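Local coordinates for glucose-binding protein (PDB 2B3F), which binds glucose or galactose as a periplasmic binding protein, holding galactose here, and probably delivers the sugar to a binding-protein-dependent transport system, at residues L172-A177 and L346-V351; I118-V123 and G271-L276; F88-W93 and W295-G300. All blocks are in the same frame, centred on the assembly; numbering follows the deposited sequence.

How the contacts relate
Contacts 1 and 2 are both buried, their centres about 10 Å apart, and both reach the bound galactose; contact 3 is partly buried and lies about 29 and 24 Å, centre to centre, from contacts 1 and 2. Contact 1 sets a helix against a loop through one carboxylate, whereas contact 2 pairs two strands through backbone bonds, an arginine and an asparagine. The two meet where E174 reaches S121 and H348 packs on L276. Contact 3 joins the ends of two helices by a salt bridge, waters and a tryptophan. Strand 272-280 of contact 2 and helix 289-299 of contact 3 are consecutive elements of the chain.

Contact 1. Residues L172-A177 and L346-V351; sequences LWESVA and LVHGAV. With GAL (beta-D-galactopyranose), chain G.
E174 OE1 takes the amides of V347 and, weakly, L346, where helix 166-190 meets the loop between strand 341-344 and helix 354-370 at the wall of the sugar pocket of this periplasmic binding protein. L346 to G349 of this loop form a type I beta turn, and two successive amides reach one oxygen, only V347 N squarely. V347 N gives E174 OE1 a nearly straight bond of 2.9 Å (169°), meeting it on the syn side but out of the carboxylate plane; the bond from L346 N to E174 OE1, 2.8 Å, is bent and weak. OE2 is held by S121 OG and S345 OG, so both oxygens of this buried group are satisfied. E174 sets CG between the backbone N and the carbonyl carbon (chi1 67°), and the extended chain beyond carries the carboxylate across to the turn. V347 CG2 lies 3.5 Å from E174 OE1.

One residue earlier on the helix, W173 touches L346 obliquely, its CZ3 lying 4.0 Å from L346 CD2, while A177 CB rests over one face of the indole. H348, the third residue of the turn, carries the contact to the ligand. Its ring stands at 72° to the E174 carboxylate, with H348 CD2 at 3.9 Å from E174 OE2, and V347 CG1 lies over one ring face. Two bonds together set the rotation of the imidazole: H348 NE2 is hydrogen-bonded to H171 ND1, and H348 ND1 and galactose O1 share a hydrogen bond of 2.7 Å near the ring plane.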
loop_
_atom_site.group_PDB
_atom_site.type_symbol
_atom_site.label_atom_id
_atom_site.label_comp_id
_atom_site.label_asym_id
_atom_site.label_seq_id
_atom_site.Cartn_x
_atom_site.Cartn_y
_atom_site.Cartn_z
ATOM N N LEU A 172 6.465 -1.751 8.037
ATOM C CA LEU A 172 6.882 -1.039 9.235
ATOM C C LEU A 172 8.156 -0.216 8.984
ATOM O O LEU A 172 8.236 0.954 9.373
ATOM C CB LEU A 172 7.153 -2.045 10.335
ATOM C CG LEU A 172 7.735 -1.504 11.616
ATOM C CD1 LEU A 172 6.807 -0.481 12.278
ATOM C CD2 LEU A 172 7.984 -2.736 12.524
ATOM N N TRP A 173 9.132 -0.822 8.315
ATOM C CA TRP A 173 10.401 -0.166 8.023
ATOM C C TRP A 173 10.207 1.150 7.246
ATOM O O TRP A 173 10.839 2.133 7.563
ATOM C CB TRP A 173 11.342 -1.074 7.232
ATOM C CG TRP A 173 12.698 -0.464 6.971
ATOM C CD1 TRP A 173 13.813 -0.543 7.776
ATOM C CD2 TRP A 173 13.097 0.330 5.833
ATOM N NE1 TRP A 173 14.859 0.143 7.215
ATOM C CE2 TRP A 173 14.461 0.685 6.022
ATOM C CE3 TRP A 173 12.440 0.770 4.679
ATOM C CZ2 TRP A 173 15.174 1.452 5.091
ATOM C CZ3 TRP A 173 13.141 1.531 3.760
ATOM C CH2 TRP A 173 14.501 1.873 3.976
ATOM N N GLU A 174 9.303 1.183 6.267
ATOM C CA GLU A 174 9.185 2.429 5.467
ATOM C C GLU A 174 8.636 3.580 6.313
ATOM O O GLU A 174 9.005 4.734 6.107
ATOM C CB GLU A 174 8.454 2.245 4.140
ATOM C CG GLU A 174 6.988 1.898 4.171
ATOM C CD GLU A 174 6.420 1.713 2.757
ATOM O OE1 GLU A 174 7.222 1.531 1.799
ATOM O OE2 GLU A 174 5.181 1.725 2.617
ATOM N N SER A 175 7.787 3.274 7.286
ATOM C CA SER A 175 7.349 4.303 8.258
ATOM C C SER A 175 8.517 4.783 9.124
ATOM O O SER A 175 8.717 5.985 9.319
ATOM C CB SER A 175 6.227 3.813 9.151
ATOM O OG SER A 175 4.955 4.034 8.569
ATOM N N VAL A 176 9.285 3.837 9.657
ATOM C CA VAL A 176 10.458 4.186 10.455
ATOM C C VAL A 176 11.441 5.035 9.649
ATOM O O VAL A 176 11.898 6.078 10.133
ATOM C CB VAL A 176 11.155 2.919 11.038
ATOM C CG1 VAL A 176 12.491 3.272 11.692
ATOM C CG2 VAL A 176 10.240 2.203 12.020
ATOM N N ALA A 177 11.769 4.605 8.429
ATOM C CA ALA A 177 12.680 5.336 7.559
ATOM C C ALA A 177 12.188 6.761 7.258
ATOM O O ALA A 177 12.977 7.727 7.273
ATOM C CB ALA A 177 12.901 4.567 6.263
ATOM N N LEU A 346 7.520 2.560 -0.797
ATOM C CA LEU A 346 8.396 1.541 -1.382
ATOM C C LEU A 346 7.690 0.196 -1.513
ATOM O O LEU A 346 7.707 -0.447 -2.570
ATOM C CB LEU A 346 9.631 1.338 -0.478
ATOM C CG LEU A 346 10.472 0.072 -0.685
ATOM C CD1 LEU A 346 11.068 0.049 -2.083
ATOM C CD2 LEU A 346 11.568 0.005 0.371
ATOM N N VAL A 347 7.112 -0.269 -0.408
ATOM C CA VAL A 347 6.594 -1.624 -0.374
ATOM C C VAL A 347 5.401 -1.779 -1.317
ATOM O O VAL A 347 5.124 -2.869 -1.838
ATOM C CB VAL A 347 6.257 -2.018 1.083
ATOM C CG1 VAL A 347 5.648 -3.397 1.153
ATOM C CG2 VAL A 347 7.532 -1.917 1.923
ATOM N N HIS A 348 4.739 -0.656 -1.583
ATOM C CA HIS A 348 3.524 -0.656 -2.395
ATOM C C HIS A 348 3.714 0.114 -3.724
ATOM O O HIS A 348 2.758 0.686 -4.248
ATOM C CB HIS A 348 2.352 -0.178 -1.560
ATOM C CG HIS A 348 2.206 -0.969 -0.291
ATOM N ND1 HIS A 348 1.678 -2.241 -0.276
ATOM C CD2 HIS A 348 2.603 -0.698 0.971
ATOM C CE1 HIS A 348 1.743 -2.715 0.959
ATOM N NE2 HIS A 348 2.309 -1.804 1.734
ATOM N N GLY A 349 4.945 0.097 -4.237
ATOM C CA GLY A 349 5.193 0.279 -5.667
ATOM C C GLY A 349 5.363 1.666 -6.240
ATOM O O GLY A 349 5.579 1.801 -7.451
ATOM N N ALA A 350 5.280 2.694 -5.408
ATOM C CA ALA A 350 5.329 4.049 -5.947
ATOM C C ALA A 350 6.735 4.470 -6.373
ATOM O O ALA A 350 6.898 5.031 -7.488
ATOM C CB ALA A 350 4.748 5.033 -4.981
ATOM N N VAL A 351 7.744 4.188 -5.531
ATOM C CA VAL A 351 9.059 4.858 -5.643
ATOM C C VAL A 351 10.204 4.041 -6.241
ATOM O O VAL A 351 11.194 4.625 -6.725
ATOM C CB VAL A 351 9.507 5.451 -4.288
ATOM C CG1 VAL A 351 8.520 6.506 -3.813
ATOM C CG2 VAL A 351 9.650 4.381 -3.229
HETATM C C1 GAL G . -1.357 -3.290 -1.133
HETATM C C2 GAL G . -2.546 -2.963 -2.046
HETATM C C3 GAL G . -3.848 -2.846 -1.266
HETATM C C4 GAL G . -4.072 -4.072 -0.379
HETATM C C5 GAL G . -2.771 -4.358 0.410
HETATM C C6 GAL G . -2.840 -5.583 1.336
HETATM O O1 GAL G . -0.184 -3.463 -1.869
HETATM O O2 GAL G . -2.256 -1.761 -2.779
HETATM O O3 GAL G . -4.941 -2.702 -2.160
HETATM O O4 GAL G . -4.443 -5.135 -1.217
HETATM O O5 GAL G . -1.663 -4.508 -0.444
HETATM O O6 GAL G . -2.838 -6.764 0.592
#

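Contact 2. Residues I118-V123 and G271-L276; sequences IHRSNV and GVFMML. With GAL (beta-D-galactopyranose), chain G.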
loop_
_atom_site.group_PDB
_atom_site.type_symbol
_atom_site.label_atom_id
_atom_site.label_comp_id
_atom_site.label_asym_id
_atom_site.label_seq_id
_atom_site.Cartn_x
_atom_site.Cartn_y
_atom_site.Cartn_z
ATOM N N ILE A 118 -6.588 5.826 -3.484
ATOM C CA ILE A 118 -5.370 6.211 -2.789
ATOM C C ILE A 118 -5.406 5.498 -1.430
ATOM O O ILE A 118 -6.354 5.644 -0.661
ATOM C CB ILE A 118 -5.283 7.739 -2.546
ATOM C CG1 ILE A 118 -5.268 8.513 -3.874
ATOM C CG2 ILE A 118 -4.085 8.091 -1.703
ATOM C CD1 ILE A 118 -4.025 8.378 -4.703
ATOM N N HIS A 119 -4.376 4.693 -1.150
ATOM C CA HIS A 119 -4.150 4.192 0.198
ATOM C C HIS A 119 -2.987 4.960 0.848
ATOM O O HIS A 119 -2.094 5.495 0.171
ATOM C CB HIS A 119 -3.809 2.684 0.214
ATOM C CG HIS A 119 -4.990 1.744 0.248
ATOM N ND1 HIS A 119 -5.863 1.660 1.310
ATOM C CD2 HIS A 119 -5.376 0.784 -0.631
ATOM C CE1 HIS A 119 -6.742 0.696 1.073
ATOM N NE2 HIS A 119 -6.469 0.154 -0.100
ATOM N N ARG A 120 -3.004 4.976 2.171
ATOM C CA ARG A 120 -1.940 5.540 2.988
ATOM C C ARG A 120 -1.205 4.397 3.692
ATOM O O ARG A 120 -1.851 3.531 4.307
ATOM C CB ARG A 120 -2.534 6.436 4.059
ATOM C CG ARG A 120 -1.495 7.206 4.823
ATOM C CD ARG A 120 -2.131 8.228 5.719
ATOM N NE ARG A 120 -1.136 9.067 6.351
ATOM C CZ ARG A 120 -1.434 10.127 7.091
ATOM N NH1 ARG A 120 -2.690 10.451 7.290
ATOM N NH2 ARG A 120 -0.479 10.869 7.612
ATOM N N SER A 121 0.118 4.435 3.619
ATOM C CA SER A 121 0.959 3.425 4.230
ATOM C C SER A 121 1.205 3.696 5.722
ATOM O O SER A 121 1.159 2.762 6.540
ATOM C CB SER A 121 2.298 3.332 3.495
ATOM O OG SER A 121 3.176 2.448 4.185
ATOM N N ASN A 122 1.480 4.953 6.072
ATOM C CA ASN A 122 1.997 5.292 7.404
ATOM C C ASN A 122 0.892 5.600 8.421
ATOM O O ASN A 122 0.749 6.764 8.865
ATOM C CB ASN A 122 3.019 6.437 7.312
ATOM C CG ASN A 122 2.429 7.749 6.736
ATOM O OD1 ASN A 122 1.644 7.741 5.785
ATOM N ND2 ASN A 122 2.809 8.871 7.336
ATOM N N VAL A 123 0.123 4.567 8.787
ATOM C CA VAL A 123 -0.897 4.709 9.809
ATOM C C VAL A 123 -0.649 3.734 10.954
ATOM O O VAL A 123 -0.316 2.558 10.742
ATOM C CB VAL A 123 -2.339 4.504 9.255
ATOM C CG1 VAL A 123 -3.371 4.873 10.318
ATOM C CG2 VAL A 123 -2.538 5.344 7.966
ATOM N N GLY A 271 1.913 14.917 9.392
ATOM C CA GLY A 271 1.967 15.914 8.340
ATOM C C GLY A 271 2.464 15.406 6.998
ATOM O O GLY A 271 2.513 16.164 6.021
ATOM N N VAL A 272 2.834 14.121 6.952
ATOM C CA VAL A 272 3.316 13.497 5.727
ATOM C C VAL A 272 2.421 12.296 5.453
ATOM O O VAL A 272 2.111 11.517 6.361
ATOM C CB VAL A 272 4.780 13.028 5.829
ATOM C CG1 VAL A 272 5.264 12.460 4.481
ATOM C CG2 VAL A 272 5.678 14.166 6.278
ATOM N N PHE A 273 2.004 12.174 4.192
ATOM C CA PHE A 273 1.080 11.127 3.755
ATOM C C PHE A 273 1.901 10.294 2.790
ATOM O O PHE A 273 2.266 10.750 1.707
ATOM C CB PHE A 273 -0.132 11.797 3.092
ATOM C CG PHE A 273 -1.278 10.876 2.730
ATOM C CD1 PHE A 273 -2.551 11.124 3.223
ATOM C CD2 PHE A 273 -1.128 9.852 1.804
ATOM C CE1 PHE A 273 -3.649 10.340 2.858
ATOM C CE2 PHE A 273 -2.229 9.057 1.428
ATOM C CZ PHE A 273 -3.490 9.303 1.956
ATOM N N MET A 274 2.246 9.075 3.206
ATOM C CA MET A 274 2.977 8.159 2.336
ATOM C C MET A 274 1.944 7.365 1.549
ATOM O O MET A 274 1.237 6.518 2.106
ATOM C CB MET A 274 3.887 7.206 3.137
ATOM C CG MET A 274 4.626 6.259 2.227
ATOM S SD MET A 274 5.760 5.150 3.115
ATOM C CE MET A 274 7.153 6.189 3.326
ATOM N N MET A 275 1.837 7.675 0.262
ATOM C CA MET A 275 0.744 7.151 -0.545
ATOM C C MET A 275 1.144 5.956 -1.384
ATOM O O MET A 275 2.335 5.684 -1.608
ATOM C CB MET A 275 0.172 8.248 -1.473
ATOM C CG MET A 275 1.135 8.750 -2.514
ATOM S SD MET A 275 1.334 7.733 -4.005
ATOM C CE MET A 275 -0.285 7.879 -4.793
ATOM N N LEU A 276 0.116 5.250 -1.845
ATOM C CA LEU A 276 0.197 4.276 -2.919
ATOM C C LEU A 276 -1.154 4.320 -3.629
ATOM O O LEU A 276 -2.127 4.867 -3.082
ATOM C CB LEU A 276 0.463 2.855 -2.361
ATOM C CG LEU A 276 -0.565 2.373 -1.338
ATOM C CD1 LEU A 276 -1.187 1.048 -1.738
ATOM C CD2 LEU A 276 -0.018 2.361 0.102
HETATM C C1 GAL G . -1.357 -3.290 -1.133
HETATM C C2 GAL G . -2.546 -2.963 -2.046
HETATM C C3 GAL G . -3.848 -2.846 -1.266
HETATM C C4 GAL G . -4.072 -4.072 -0.379
HETATM C C5 GAL G . -2.771 -4.358 0.410
HETATM C C6 GAL G . -2.840 -5.583 1.336
HETATM O O1 GAL G . -0.184 -3.463 -1.869
HETATM O O2 GAL G . -2.256 -1.761 -2.779
HETATM O O3 GAL G . -4.941 -2.702 -2.160
HETATM O O4 GAL G . -4.443 -5.135 -1.217
HETATM O O5 GAL G . -1.663 -4.508 -0.444
HETATM O O6 GAL G . -2.838 -6.764 0.592
HETATM O O HOH W 1 -0.580 13.540 8.919
#
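One wall of the galactose pocket is built where strand 119-120 pairs antiparallel with strand 272-280, and H119 and L276 are the residues that turn to the sugar. They form a hydrogen-bonded pair, H119 N to L276 O and L276 N to H119 O, both 3.0 Å, and the next pair, R120 with M275, is non-hydrogen-bonded. Beyond it, S121 N continues the ladder with a nearly straight bond of 2.8 Å to M274 O.

On the sugar side, L276 CG packs on H119 CB and L276 CD1 comes within 3.2 Å of galactose O2. The H119 imidazole lies obliquely to galactose O3 and is held at both nitrogens, ND1 by D243 and NE2 by K312, which itself binds galactose.

R120 runs along the other side of the sheet. With CG opposite the backbone N (chi1 -172°) and the chain extended to NE, its CD sits over the centre of the F273 ring, 3.9 Å from the centroid, and the guanidinium lies only 13° from parallel to that ring. Two oxygens are shared between R120 and N122. V272 O accepts from R120 NH2 and from N122 ND2, each at 2.9 Å and from opposite faces of its plane. N122 OD1 likewise takes R120 NE on one face and M274 N, at 3.0 Å, on the other, so the amide is fixed in its orientation. R120 NH1 also forms a salt bridge with D336, and a water joins NH2 to G271 N. I118 CG2 adds to the packing on F273. Both chains pass here between the eight-strand and four-strand sheets, paired crossings beside the sugar that are consistent with the hinge of a two-lobed periplasmic binding protein.

Contact 3. Residues F88-W93 and W295-G300; sequences FRQEGW and WLRLVG
This is a partly buried contact between the C-terminal ends of helices 85-91 and 289-299, a salt bridge on its outer side and an indole wedged on its inner side. R297 NE donates to E91 OE2 at 2.9 Å, approaching from above the carboxylate plane, which is turned 59° from the guanidinium. The bend of the arginine chain at chi3 (53°) brings NE to this oxygen. Q90 NE2 also grips E91 OE2, almost straight (177°) and on its anti lone pair, while a water donates to the same atom. A lysine in place of E91 would probably leave R297 NE without its acceptor and set the Q90 amide free to turn, with two positive charges facing each other.

Helix 85-91 closes in a Schellman motif: G92, at positive phi, leaves the helix, and W93 N bonds back to F88 O. That turn directs the indole of W93 toward helix 289-299, with E91 CB against one face and W93 CE3 over the centre of the F88 ring. W93 CH2 lies 3.4 Å from L296 O, and the ring edge meets R297 CA. Over G300 the fit is close, W93 CZ2 lying 3.8 Å from G300 CA, and a CB there would clash with the ring. A second water receives a weak bond from W93 NE1 and donates to E91 OE1 and, at 2.7 Å, to R297 O.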
loop_
_atom_site.group_PDB
_atom_site.type_symbol
_atom_site.label_atom_id
_atom_site.label_comp_id
_atom_site.label_asym_id
_atom_site.label_seq_id
_atom_site.Cartn_x
_atom_site.Cartn_y
_atom_site.Cartn_z
ATOM N N PHE A 88 -7.990 8.556 -21.674
ATOM C CA PHE A 88 -7.915 9.640 -20.699
ATOM C C PHE A 88 -8.563 10.906 -21.260
ATOM O O PHE A 88 -9.310 11.587 -20.563
ATOM C CB PHE A 88 -6.469 9.906 -20.256
ATOM C CG PHE A 88 -6.063 9.097 -19.041
ATOM C CD1 PHE A 88 -5.827 7.727 -19.151
ATOM C CD2 PHE A 88 -5.956 9.696 -17.801
ATOM C CE1 PHE A 88 -5.480 6.975 -18.019
ATOM C CE2 PHE A 88 -5.612 8.944 -16.659
ATOM C CZ PHE A 88 -5.382 7.586 -16.790
ATOM N N ARG A 89 -8.284 11.202 -22.524
ATOM C CA ARG A 89 -8.918 12.362 -23.155
ATOM C C ARG A 89 -10.428 12.170 -23.238
ATOM O O ARG A 89 -11.202 13.040 -22.822
ATOM C CB ARG A 89 -8.340 12.593 -24.539
ATOM C CG ARG A 89 -6.926 13.143 -24.505
ATOM C CD ARG A 89 -6.484 13.665 -25.871
ATOM N NE ARG A 89 -6.074 12.578 -26.760
ATOM C CZ ARG A 89 -4.869 11.993 -26.753
ATOM N NH1 ARG A 89 -3.911 12.388 -25.905
ATOM N NH2 ARG A 89 -4.610 11.003 -27.609
ATOM N N GLN A 90 -10.847 11.023 -23.752
ATOM C CA GLN A 90 -12.265 10.709 -23.876
ATOM C C GLN A 90 -13.034 10.903 -22.573
ATOM O O GLN A 90 -14.141 11.427 -22.573
ATOM C CB GLN A 90 -12.444 9.278 -24.395
ATOM C CG GLN A 90 -13.856 8.743 -24.262
ATOM C CD GLN A 90 -14.003 7.347 -24.817
ATOM O OE1 GLN A 90 -13.774 7.118 -26.004
ATOM N NE2 GLN A 90 -14.393 6.396 -23.959
ATOM N N GLU A 91 -12.451 10.456 -21.455
ATOM C CA GLU A 91 -13.138 10.420 -20.162
ATOM C C GLU A 91 -12.938 11.671 -19.296
ATOM O O GLU A 91 -13.516 11.767 -18.225
ATOM C CB GLU A 91 -12.690 9.175 -19.361
ATOM C CG GLU A 91 -13.008 7.853 -20.042
ATOM C CD GLU A 91 -14.488 7.552 -20.088
ATOM O OE1 GLU A 91 -15.170 7.718 -19.050
ATOM O OE2 GLU A 91 -14.972 7.139 -21.176
ATOM N N GLY A 92 -12.126 12.621 -19.751
ATOM C CA GLY A 92 -11.857 13.827 -18.981
ATOM C C GLY A 92 -10.981 13.587 -17.760
ATOM O O GLY A 92 -11.012 14.353 -16.794
ATOM N N TRP A 93 -10.173 12.529 -17.798
ATOM C CA TRP A 93 -9.439 12.126 -16.596
ATOM C C TRP A 93 -8.231 12.999 -16.259
ATOM O O TRP A 93 -7.776 12.996 -15.125
ATOM C CB TRP A 93 -8.997 10.673 -16.694
ATOM C CG TRP A 93 -10.108 9.663 -16.550
ATOM C CD1 TRP A 93 -11.306 9.837 -15.935
ATOM C CD2 TRP A 93 -10.074 8.311 -17.001
ATOM N NE1 TRP A 93 -12.029 8.667 -15.992
ATOM C CE2 TRP A 93 -11.288 7.721 -16.646
ATOM C CE3 TRP A 93 -9.126 7.546 -17.680
ATOM C CZ2 TRP A 93 -11.584 6.393 -16.953
ATOM C CZ3 TRP A 93 -9.422 6.248 -17.991
ATOM C CH2 TRP A 93 -10.631 5.677 -17.613
ATOM N N TRP A 295 -14.309 -1.746 -18.228
ATOM C CA TRP A 295 -13.931 -1.853 -16.823
ATOM C C TRP A 295 -13.106 -0.627 -16.406
ATOM O O TRP A 295 -13.353 -0.037 -15.363
ATOM C CB TRP A 295 -13.171 -3.173 -16.581
ATOM C CG TRP A 295 -12.547 -3.311 -15.221
ATOM C CD1 TRP A 295 -11.235 -3.160 -14.922
ATOM C CD2 TRP A 295 -13.207 -3.623 -13.985
ATOM N NE1 TRP A 295 -11.023 -3.368 -13.586
ATOM C CE2 TRP A 295 -12.213 -3.643 -12.979
ATOM C CE3 TRP A 295 -14.529 -3.899 -13.630
ATOM C CZ2 TRP A 295 -12.501 -3.938 -11.647
ATOM C CZ3 TRP A 295 -14.822 -4.159 -12.308
ATOM C CH2 TRP A 295 -13.803 -4.198 -11.327
ATOM N N LEU A 296 -12.132 -0.242 -17.225
ATOM C CA LEU A 296 -11.322 0.957 -16.933
ATOM C C LEU A 296 -12.187 2.211 -16.777
ATOM O O LEU A 296 -11.974 3.038 -15.876
ATOM C CB LEU A 296 -10.259 1.174 -18.019
ATOM C CG LEU A 296 -9.252 0.045 -18.238
ATOM C CD1 LEU A 296 -8.224 0.441 -19.272
ATOM C CD2 LEU A 296 -8.581 -0.357 -16.904
ATOM N N ARG A 297 -13.185 2.356 -17.655
ATOM C CA ARG A 297 -14.074 3.510 -17.580
ATOM C C ARG A 297 -14.851 3.520 -16.276
ATOM O O ARG A 297 -15.070 4.575 -15.679
ATOM C CB ARG A 297 -15.023 3.537 -18.786
ATOM C CG ARG A 297 -14.294 3.733 -20.116
ATOM C CD ARG A 297 -15.239 3.656 -21.308
ATOM N NE ARG A 297 -16.348 4.586 -21.094
ATOM C CZ ARG A 297 -17.643 4.286 -21.179
ATOM N NH1 ARG A 297 -18.051 3.068 -21.534
ATOM N NH2 ARG A 297 -18.546 5.238 -20.940
ATOM N N LEU A 298 -15.237 2.333 -15.807
ATOM C CA LEU A 298 -15.910 2.211 -14.526
ATOM C C LEU A 298 -15.000 2.526 -13.336
ATOM O O LEU A 298 -15.349 3.302 -12.454
ATOM C CB LEU A 298 -16.514 0.807 -14.364
ATOM C CG LEU A 298 -17.069 0.487 -12.974
ATOM C CD1 LEU A 298 -18.188 1.405 -12.600
ATOM C CD2 LEU A 298 -17.528 -0.969 -12.902
ATOM N N VAL A 299 -13.827 1.902 -13.296
ATOM C CA VAL A 299 -12.943 2.113 -12.133
ATOM C C VAL A 299 -12.402 3.545 -12.085
ATOM O O VAL A 299 -12.061 4.030 -11.022
ATOM C CB VAL A 299 -11.786 1.057 -12.028
ATOM C CG1 VAL A 299 -12.348 -0.373 -12.061
ATOM C CG2 VAL A 299 -10.785 1.247 -13.073
ATOM N N GLY A 300 -12.365 4.223 -13.230
ATOM C CA GLY A 300 -11.996 5.644 -13.287
ATOM C C GLY A 300 -13.110 6.653 -12.990
ATOM O O GLY A 300 -12.857 7.863 -12.946
HETATM O O HOH W 2 -14.773 7.254 -16.224
HETATM O O HOH W 3 -17.322 8.185 -22.111
#